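Local coordinates for ferrous iron uptake transporter protein B (Streptococcus thermophilus, PDB 3TAH) that probably transports ferrous iron into the cell in a GTP-driven manner, this chain being the G-protein part of the longer membrane protein, with its guanine-nucleotide-binding and helical domains, at residues 31-36 with 73-78; 92-97 with 251-256; 182-187 with 227-232. The protein carries 1 engineered substitution. One frame throughout, in Å; residues are numbered along the deposited sequence. Where two conformers were deposited one is given.

Contact 1: 31-36 with 73-78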
loop_
_atom_site.group_PDB
_atom_site.type_symbol
_atom_site.label_atom_id
_atom_site.label_comp_id
_atom_site.label_asym_id
_atom_site.label_seq_id
_atom_site.Cartn_x
_atom_site.Cartn_y
_atom_site.Cartn_z
ATOM N N GLY A 31 19.730 -8.243 -7.894
ATOM C CA GLY A 31 20.114 -9.462 -7.165
ATOM C C GLY A 31 18.861 -10.231 -6.792
ATOM O O GLY A 31 17.876 -10.197 -7.524
ATOM N N ASN A 32 18.894 -10.918 -5.663
ATOM C CA ASN A 32 17.723 -11.601 -5.139
ATOM C C ASN A 32 17.491 -11.195 -3.693
ATOM O O ASN A 32 18.423 -10.768 -3.001
ATOM C CB ASN A 32 17.867 -13.127 -5.222
ATOM C CG ASN A 32 18.979 -13.660 -4.334
ATOM O OD1 ASN A 32 20.162 -13.495 -4.646
ATOM N ND2 ASN A 32 18.612 -14.305 -3.226
ATOM N N TRP A 33 16.252 -11.334 -3.240
ATOM C CA TRP A 33 15.943 -11.109 -1.832
ATOM C C TRP A 33 16.485 -12.300 -1.042
ATOM O O TRP A 33 16.475 -13.430 -1.542
ATOM C CB TRP A 33 14.452 -10.891 -1.597
ATOM C CG TRP A 33 13.995 -9.565 -2.116
ATOM C CD1 TRP A 33 13.484 -9.307 -3.342
ATOM C CD2 TRP A 33 14.016 -8.312 -1.418
ATOM N NE1 TRP A 33 13.184 -7.970 -3.469
ATOM C CE2 TRP A 33 13.500 -7.336 -2.298
ATOM C CE3 TRP A 33 14.433 -7.918 -0.137
ATOM C CZ2 TRP A 33 13.384 -5.990 -1.943
ATOM C CZ3 TRP A 33 14.321 -6.570 0.216
ATOM C CH2 TRP A 33 13.797 -5.628 -0.686
ATOM N N PRO A 34 16.980 -12.053 0.180
ATOM C CA PRO A 34 17.641 -13.144 0.899
ATOM C C PRO A 34 16.758 -14.375 1.121
ATOM O O PRO A 34 15.585 -14.250 1.488
ATOM C CB PRO A 34 18.025 -12.513 2.243
ATOM C CG PRO A 34 18.011 -11.078 2.021
ATOM C CD PRO A 34 17.052 -10.782 0.920
ATOM N N GLY A 35 17.338 -15.547 0.876
ATOM C CA GLY A 35 16.656 -16.828 1.067
ATOM C C GLY A 35 15.626 -17.232 0.020
ATOM O O GLY A 35 15.050 -18.312 0.129
ATOM N N VAL A 36 15.383 -16.380 -0.981
ATOM C CA VAL A 36 14.405 -16.648 -2.038
ATOM C C VAL A 36 14.978 -16.249 -3.399
ATOM O O VAL A 36 16.010 -15.570 -3.478
ATOM C CB VAL A 36 13.070 -15.897 -1.779
ATOM C CG1 VAL A 36 12.396 -16.428 -0.515
ATOM C CG2 VAL A 36 13.293 -14.392 -1.682
ATOM N N ARG A 73 5.632 -7.231 1.642
ATOM C CA ARG A 73 5.163 -7.008 3.007
ATOM C C ARG A 73 6.302 -6.863 4.019
ATOM O O ARG A 73 6.338 -5.882 4.772
ATOM C CB ARG A 73 4.241 -8.143 3.448
ATOM C CG ARG A 73 3.618 -7.912 4.798
ATOM C CD ARG A 73 3.090 -9.177 5.404
ATOM N NE ARG A 73 1.936 -9.713 4.694
ATOM C CZ ARG A 73 1.076 -10.598 5.197
ATOM N NH1 ARG A 73 1.224 -11.065 6.438
ATOM N NH2 ARG A 73 0.060 -11.022 4.456
ATOM N N ASP A 74 7.213 -7.840 4.045
ATOM C CA ASP A 74 8.325 -7.834 5.003
ATOM C C ASP A 74 9.153 -6.564 4.866
ATOM O O ASP A 74 9.527 -5.942 5.859
ATOM C CB ASP A 74 9.239 -9.056 4.838
ATOM C CG ASP A 74 8.551 -10.365 5.204
ATOM O OD1 ASP A 74 7.478 -10.338 5.854
ATOM O OD2 ASP A 74 9.065 -11.437 4.836
ATOM N N TYR A 75 9.431 -6.171 3.632
ATOM C CA TYR A 75 10.188 -4.960 3.410
ATOM C C TYR A 75 9.444 -3.738 3.941
ATOM O O TYR A 75 10.013 -2.924 4.675
ATOM C CB TYR A 75 10.492 -4.767 1.936
ATOM C CG TYR A 75 11.191 -3.465 1.717
ATOM C CD1 TYR A 75 12.540 -3.322 2.035
ATOM C CD2 TYR A 75 10.508 -2.362 1.215
ATOM C CE1 TYR A 75 13.192 -2.111 1.846
ATOM C CE2 TYR A 75 11.146 -1.165 1.024
ATOM C CZ TYR A 75 12.485 -1.041 1.337
ATOM O OH TYR A 75 13.112 0.167 1.142
ATOM N N LEU A 76 8.171 -3.604 3.582
ATOM C CA LEU A 76 7.400 -2.435 4.038
ATOM C C LEU A 76 7.185 -2.376 5.553
ATOM O O LEU A 76 7.162 -1.285 6.117
ATOM C CB LEU A 76 6.064 -2.339 3.294
ATOM C CG LEU A 76 6.220 -2.077 1.792
ATOM C CD1 LEU A 76 4.861 -2.143 1.123
ATOM C CD2 LEU A 76 6.914 -0.704 1.520
ATOM N N LEU A 77 7.015 -3.533 6.192
ATOM C CA LEU A 77 6.873 -3.604 7.650
ATOM C C LEU A 77 8.205 -3.457 8.398
ATOM O O LEU A 77 8.200 -3.249 9.604
ATOM C CB LEU A 77 6.184 -4.904 8.069
ATOM C CG LEU A 77 4.661 -4.811 8.162
ATOM C CD1 LEU A 77 4.075 -4.082 6.960
ATOM C CD2 LEU A 77 4.034 -6.191 8.338
ATOM N N SER A 78 9.335 -3.552 7.698
ATOM C CA SER A 78 10.670 -3.409 8.322
ATOM C C SER A 78 10.999 -1.956 8.677
ATOM O O SER A 78 11.996 -1.691 9.352
ATOM C CB SER A 78 11.775 -3.955 7.405
ATOM O OG SER A 78 12.095 -3.063 6.339
#

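Contact 2: 92-97 with 251-256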
loop_
_atom_site.group_PDB
_atom_site.type_symbol
_atom_site.label_atom_id
_atom_site.label_comp_id
_atom_site.label_asym_id
_atom_site.label_seq_id
_atom_site.Cartn_x
_atom_site.Cartn_y
_atom_site.Cartn_z
ATOM N N ASN A 92 -7.613 1.299 -14.927
ATOM C CA ASN A 92 -8.169 0.203 -14.150
ATOM C C ASN A 92 -8.121 0.567 -12.673
ATOM O O ASN A 92 -7.615 -0.191 -11.832
ATOM C CB ASN A 92 -7.308 -1.008 -14.438
ATOM C CG ASN A 92 -7.862 -2.274 -13.881
ATOM O OD1 ASN A 92 -7.092 -3.165 -13.543
ATOM N ND2 ASN A 92 -9.179 -2.379 -13.772
ATOM N N LEU A 93 -8.659 1.739 -12.379
ATOM C CA LEU A 93 -8.441 2.408 -11.084
ATOM C C LEU A 93 -8.891 1.602 -9.864
ATOM O O LEU A 93 -8.092 1.358 -8.959
ATOM C CB LEU A 93 -9.127 3.778 -11.080
ATOM C CG LEU A 93 -8.892 4.685 -9.869
ATOM C CD1 LEU A 93 -7.396 4.916 -9.630
ATOM C CD2 LEU A 93 -9.608 6.000 -10.080
ATOM N N GLU A 94 -10.154 1.188 -9.837
ATOM C CA GLU A 94 -10.681 0.490 -8.657
ATOM C C GLU A 94 -9.886 -0.771 -8.301
ATOM O O GLU A 94 -9.569 -0.983 -7.124
ATOM C CB GLU A 94 -12.185 0.207 -8.801
ATOM C CG GLU A 94 -13.003 1.504 -8.799
ATOM C CD GLU A 94 -14.499 1.311 -8.624
ATOM O OE1 GLU A 94 -14.958 0.170 -8.391
ATOM O OE2 GLU A 94 -15.220 2.330 -8.717
ATOM N N ARG A 95 -9.568 -1.591 -9.302
ATOM C CA ARG A 95 -8.781 -2.812 -9.104
ATOM C C ARG A 95 -7.390 -2.510 -8.540
ATOM O O ARG A 95 -6.927 -3.232 -7.670
ATOM C CB ARG A 95 -8.636 -3.629 -10.401
ATOM C CG ARG A 95 -7.826 -4.938 -10.227
ATOM C CD ARG A 95 -7.913 -5.910 -11.428
ATOM N NE ARG A 95 -7.175 -5.428 -12.592
ATOM C CZ ARG A 95 -7.327 -5.863 -13.849
ATOM N NH1 ARG A 95 -8.195 -6.815 -14.164
ATOM N NH2 ARG A 95 -6.587 -5.321 -14.818
ATOM N N ASN A 96 -6.744 -1.462 -9.048
ATOM C CA ASN A 96 -5.417 -1.056 -8.580
ATOM C C ASN A 96 -5.411 -0.490 -7.146
ATOM O O ASN A 96 -4.439 -0.689 -6.408
ATOM C CB ASN A 96 -4.779 -0.033 -9.521
ATOM C CG ASN A 96 -4.190 -0.661 -10.774
ATOM O OD1 ASN A 96 -2.982 -0.541 -11.037
ATOM N ND2 ASN A 96 -5.027 -1.314 -11.561
ATOM N N LEU A 97 -6.483 0.210 -6.759
ATOM C CA LEU A 97 -6.556 0.818 -5.418
ATOM C C LEU A 97 -6.764 -0.207 -4.296
ATOM O O LEU A 97 -6.615 0.126 -3.125
ATOM C CB LEU A 97 -7.629 1.916 -5.339
ATOM C CG LEU A 97 -7.393 3.172 -6.188
ATOM C CD1 LEU A 97 -8.629 4.038 -6.142
ATOM C CD2 LEU A 97 -6.132 3.967 -5.731
ATOM N N ALA A 251 -15.756 -1.214 -1.025
ATOM C CA ALA A 251 -16.765 -0.177 -0.742
ATOM C C ALA A 251 -16.108 1.205 -0.590
ATOM O O ALA A 251 -16.575 2.198 -1.177
ATOM C CB ALA A 251 -17.616 -0.556 0.469
ATOM N N PHE A 252 -15.021 1.263 0.183
ATOM C CA PHE A 252 -14.254 2.487 0.359
ATOM C C PHE A 252 -13.772 3.035 -0.982
ATOM O O PHE A 252 -13.942 4.223 -1.288
ATOM C CB PHE A 252 -13.054 2.234 1.275
ATOM C CG PHE A 252 -12.084 3.375 1.305
ATOM C CD1 PHE A 252 -12.309 4.481 2.126
ATOM C CD2 PHE A 252 -10.934 3.345 0.523
ATOM C CE1 PHE A 252 -11.410 5.539 2.147
ATOM C CE2 PHE A 252 -10.035 4.396 0.544
ATOM C CZ PHE A 252 -10.271 5.492 1.357
ATOM N N ILE A 253 -13.166 2.150 -1.777
ATOM C CA ILE A 253 -12.653 2.487 -3.113
ATOM C C ILE A 253 -13.762 3.038 -4.016
ATOM O O ILE A 253 -13.564 4.063 -4.669
ATOM C CB ILE A 253 -11.974 1.281 -3.776
ATOM C CG1 ILE A 253 -10.690 0.919 -3.035
ATOM C CG2 ILE A 253 -11.631 1.558 -5.253
ATOM C CD1 ILE A 253 -10.202 -0.473 -3.371
ATOM N N GLU A 254 -14.913 2.370 -4.044
ATOM C CA GLU A 254 -16.036 2.862 -4.849
ATOM C C GLU A 254 -16.509 4.249 -4.415
ATOM O O GLU A 254 -16.772 5.108 -5.287
ATOM C CB GLU A 254 -17.201 1.861 -4.840
ATOM C CG GLU A 254 -16.867 0.559 -5.553
ATOM C CD GLU A 254 -18.035 -0.389 -5.681
ATOM O OE1 GLU A 254 -19.212 0.055 -5.685
ATOM O OE2 GLU A 254 -17.761 -1.600 -5.799
ATOM N N ARG A 255 -16.617 4.461 -3.098
ATOM C CA ARG A 255 -17.012 5.755 -2.525
ATOM C C ARG A 255 -16.030 6.844 -2.925
ATOM O O ARG A 255 -16.428 7.905 -3.406
ATOM C CB ARG A 255 -17.111 5.697 -0.991
ATOM C CG ARG A 255 -18.302 4.931 -0.420
ATOM C CD ARG A 255 -18.506 5.213 1.086
ATOM N NE ARG A 255 -17.386 4.812 1.957
ATOM C CZ ARG A 255 -17.176 3.605 2.484
ATOM N NH1 ARG A 255 -17.992 2.583 2.248
ATOM N NH2 ARG A 255 -16.105 3.406 3.267
ATOM N N VAL A 256 -14.737 6.570 -2.761
ATOM C CA VAL A 256 -13.701 7.520 -3.159
ATOM C C VAL A 256 -13.786 7.846 -4.651
ATOM O O VAL A 256 -13.788 9.032 -5.027
ATOM C CB VAL A 256 -12.284 6.993 -2.826
ATOM C CG1 VAL A 256 -11.229 7.913 -3.442
ATOM C CG2 VAL A 256 -12.108 6.868 -1.308
HETATM O O HOH W 1 -17.315 4.515 -7.794
#

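Contact 3: 182-187 with 227-232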
loop_
_atom_site.group_PDB
_atom_site.type_symbol
_atom_site.label_atom_id
_atom_site.label_comp_id
_atom_site.label_asym_id
_atom_site.label_seq_id
_atom_site.Cartn_x
_atom_site.Cartn_y
_atom_site.Cartn_z
ATOM N N ILE A 182 -11.547 -3.516 14.729
ATOM C CA ILE A 182 -10.142 -3.088 14.629
ATOM C C ILE A 182 -9.685 -2.399 15.934
ATOM O O ILE A 182 -8.594 -2.699 16.459
ATOM C CB ILE A 182 -9.928 -2.168 13.422
ATOM C CG1 ILE A 182 -10.167 -2.939 12.113
ATOM C CG2 ILE A 182 -8.512 -1.544 13.444
ATOM C CD1 ILE A 182 -10.313 -2.018 10.910
ATOM N N SER A 183 -10.508 -1.482 16.437
ATOM C CA SER A 183 -10.241 -0.815 17.721
ATOM C C SER A 183 -10.019 -1.784 18.889
ATOM O O SER A 183 -9.117 -1.578 19.697
ATOM C CB SER A 183 -11.370 0.154 18.077
ATOM O OG SER A 183 -11.253 1.329 17.301
ATOM N N GLN A 184 -10.856 -2.811 18.988
ATOM C CA GLN A 184 -10.735 -3.819 20.065
ATOM C C GLN A 184 -9.509 -4.710 19.885
ATOM O O GLN A 184 -8.857 -5.077 20.868
ATOM C CB GLN A 184 -12.026 -4.620 20.202
ATOM C CG GLN A 184 -13.133 -3.740 20.764
ATOM C CD GLN A 184 -14.499 -4.357 20.625
ATOM O OE1 GLN A 184 -14.635 -5.563 20.662
ATOM N NE2 GLN A 184 -15.517 -3.519 20.474
ATOM N N ILE A 185 -9.170 -5.036 18.638
ATOM C CA ILE A 185 -7.946 -5.794 18.367
ATOM C C ILE A 185 -6.717 -4.940 18.726
ATOM O O ILE A 185 -5.762 -5.450 19.326
ATOM C CB ILE A 185 -7.888 -6.332 16.917
ATOM C CG1 ILE A 185 -8.942 -7.424 16.735
ATOM C CG2 ILE A 185 -6.501 -6.893 16.608
ATOM C CD1 ILE A 185 -9.176 -7.806 15.280
ATOM N N LEU A 186 -6.751 -3.653 18.387
ATOM C CA LEU A 186 -5.690 -2.720 18.802
ATOM C C LEU A 186 -5.529 -2.684 20.325
ATOM O O LEU A 186 -4.399 -2.702 20.811
ATOM C CB LEU A 186 -5.931 -1.313 18.252
ATOM C CG LEU A 186 -5.685 -1.126 16.758
ATOM C CD1 LEU A 186 -6.242 0.235 16.290
ATOM C CD2 LEU A 186 -4.181 -1.272 16.421
ATOM N N GLU A 187 -6.640 -2.641 21.065
ATOM C CA GLU A 187 -6.596 -2.688 22.540
ATOM C C GLU A 187 -5.943 -3.980 23.017
ATOM O O GLU A 187 -5.090 -3.949 23.893
ATOM C CB GLU A 187 -7.996 -2.624 23.168
ATOM C CG GLU A 187 -8.756 -1.329 22.979
ATOM C CD GLU A 187 -10.280 -1.483 23.173
ATOM O OE1 GLU A 187 -10.741 -2.459 23.820
ATOM O OE2 GLU A 187 -11.032 -0.620 22.672
ATOM N N GLU A 227 -10.041 -13.871 19.042
ATOM C CA GLU A 227 -11.021 -14.865 18.593
ATOM C C GLU A 227 -12.456 -14.395 18.831
ATOM O O GLU A 227 -13.304 -14.495 17.941
ATOM C CB GLU A 227 -10.834 -16.196 19.313
ATOM C CG GLU A 227 -12.047 -17.120 19.193
ATOM C CD GLU A 227 -12.243 -17.659 17.785
ATOM O OE1 GLU A 227 -11.287 -17.575 16.989
ATOM O OE2 GLU A 227 -13.342 -18.172 17.465
ATOM N N ASP A 228 -12.712 -13.878 20.031
ATOM C CA ASP A 228 -14.046 -13.372 20.395
ATOM C C ASP A 228 -14.495 -12.225 19.470
ATOM O O ASP A 228 -15.621 -12.222 18.975
ATOM C CB ASP A 228 -14.043 -12.849 21.836
ATOM C CG ASP A 228 -14.109 -13.945 22.902
ATOM O OD1 ASP A 228 -14.355 -15.130 22.588
ATOM O OD2 ASP A 228 -13.926 -13.591 24.093
ATOM N N ILE A 229 -13.609 -11.262 19.238
ATOM C CA ILE A 229 -13.908 -10.093 18.371
ATOM C C ILE A 229 -14.310 -10.535 16.949
ATOM O O ILE A 229 -15.282 -10.031 16.365
ATOM C CB ILE A 229 -12.706 -9.132 18.307
ATOM C CG1 ILE A 229 -12.484 -8.467 19.674
ATOM C CG2 ILE A 229 -12.907 -8.047 17.224
ATOM C CD1 ILE A 229 -11.076 -7.949 19.885
ATOM N N ILE A 230 -13.548 -11.476 16.406
ATOM C CA ILE A 230 -13.817 -12.030 15.066
ATOM C C ILE A 230 -15.164 -12.739 15.016
ATOM O O ILE A 230 -15.942 -12.542 14.067
ATOM C CB ILE A 230 -12.690 -12.984 14.595
ATOM C CG1 ILE A 230 -11.375 -12.214 14.413
ATOM C CG2 ILE A 230 -13.055 -13.671 13.268
ATOM C CD1 ILE A 230 -10.167 -13.136 14.213
ATOM N N ARG A 231 -15.450 -13.541 16.040
ATOM C CA ARG A 231 -16.669 -14.338 16.052
ATOM C C ARG A 231 -17.897 -13.441 16.018
ATOM O O ARG A 231 -18.758 -13.611 15.146
ATOM C CB ARG A 231 -16.722 -15.276 17.262
ATOM C CG ARG A 231 -17.907 -16.251 17.257
ATOM C CD ARG A 231 -17.995 -17.082 18.539
ATOM N NE ARG A 231 -18.155 -16.249 19.740
ATOM C CZ ARG A 231 -17.216 -15.987 20.653
ATOM N NH1 ARG A 231 -15.977 -16.482 20.564
ATOM N NH2 ARG A 231 -17.520 -15.210 21.687
ATOM N N ILE A 232 -17.962 -12.482 16.938
ATOM C CA ILE A 232 -19.137 -11.616 17.041
ATOM C C ILE A 232 -19.250 -10.729 15.800
ATOM O O ILE A 232 -20.358 -10.469 15.333
ATOM C CB ILE A 232 -19.187 -10.782 18.385
ATOM C CG1 ILE A 232 -20.500 -9.993 18.503
ATOM C CG2 ILE A 232 -17.947 -9.864 18.558
ATOM C CD1 ILE A 232 -21.791 -10.865 18.451
#

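Contact 1: 31-36 with 73-78
W33 and Y75 bring together two elements of the G domain: the loop after edge strand 28-32, in the probable first switch region, which holds G35 and V36 of the predicted GTP site, and helix 67-77, which follows the loop of D55 to G58 in the probable second switch position. The touch is a single aromatic pair. The six-membered ring of W33 meets the phenol ring of Y75 through W33 CH2, 3.8 Å from Y75 CD1, with W33 CZ3 a little farther off. The planes are turned 60° apart and the centroid of the six-membered ring of W33 is 5.8 Å from that of Y75, so the rings lean obliquely against each other. Y75 reaches across because its CG is anti to the backbone N (chi1 176°). Both rings also rest on L56; W33 adds V71 from the same helix, and Y75 adds A7 and E5 of strand 4-10.

Behind W33 the chain folds into a type II turn from W33 to V36, with G35 at positive phi. The amide of N32 spans the turn, its ND2 donating to V36 O at 2.9 Å and more weakly to W33 O. Within the second segment, S78 OG donates to Y75 O at 2.7 Å. An apolar seam between a probable first switch loop and the helix beyond the DxxG loop fits the Ras-like G-domain fold.

Contact 2: 92-97 with 251-256
I253 has CG1 anti to its carbonyl carbon (chi1 -68°) and CG2 anti to its backbone N, which spreads its two branches over helix 93-97. CD1, at the end of the CG1 branch, settles 3.6 Å from L97 C, while CG2 lies 3.7 Å from E94 CA. L97 CB sits against both branches, 4.0 Å from I253 CG1. E94, extended beyond CG, runs past I253 and crosses E254 at about a right angle, bringing OE1 3.4 Å from E254 CG. The axes of 93-97 and 251-256 approach to 9.7 Å, with directions 136° apart, nearer antiparallel than parallel.

L136 of helix 129-136 and C257 also pack on L97. On the far side of helix 93-97, N96 touches N11 of the predicted GTP site and S14, a GDP-binding residue, and bonds through OD1 to D89 N.

No direct hydrogen bond joins the two segments. Instead, one water donates to E94 OE2 at 3.2 Å and to E254 O at 2.6 Å. E94 OE1 lies 4.2 Å from E254 OE2, the carboxylate planes 17° apart; if both are charged this would be mildly unfavourable. Cohesion between G domain and helical domain therefore rests on apolar packing, with water bridging its polar margin.

Contact 3: 182-187 with 227-232
I229 carries the apolar part of this contact, pointing from helix 220-237 at Q184 and I185 of helix 176-189. Its CD1 is the leading atom, pressed between the two residues: 3.5 Å from Q184 CB and 3.8 Å from I185 CG1. The same methyl rides over the backbone that links them, lying 3.7 Å from I185 N. With chi1 at -68°, I229 CG1 lies beside the backbone N, a placement that carries CD1 to helix 176-189, while I229 CG2 comes 4.0 Å from I185 CG1. I185 leans into the same patch with its own CG1 branch and also packs on F206; I182, one turn earlier, packs on I203, so helix 198-206 continues the hydrophobic layer.

Van der Waals contact extends to the amide of Q184. Its chain, extended beyond CG, crosses I229 at a slant and sets OE1 3.7 Å from I229 CG1, on the exposed side of the contact; no hydrogen bond crosses between the segments.

The ionic interaction stays within one helix. R231 turns the end of its guanidinium back to D228, three residues earlier, and both terminal nitrogens grip one oxygen: NH1 is 2.9 Å from D228 OD1 in the straighter bond (156°), while NH2 lies 3.3 Å from D228 OD1, above the carboxylate plane. Both come from the same face of the carboxylate, and OD1 stays near the guanidinium plane.

A buried isoleucine projecting between neighbouring helices, with the D228-R231 pair on the exposed side of its helix, is ordinary helix-to-helix packing of an all-alpha unit, here the FeoB cytosolic helical domain.

The three contacts are well separated, with centres 26 to 29 Å apart and no touching atoms. Contact 1 comes first along the chain and lies within the G domain, where it joins the region after edge strand 28-32 to helix 67-77. Contact 2 lies on the opposite side of the chain's centre and ties helix 93-105 of the G domain to helix 241-259 of the helical domain. Both segments of contact 3 fall between those of contact 2 in sequence and pack helices 176-189 and 220-237 within the helical domain; helix 241-259 follows directly. Of the three, contact 2 joins the two domains, while contacts 1 and 3 each lie within one of them.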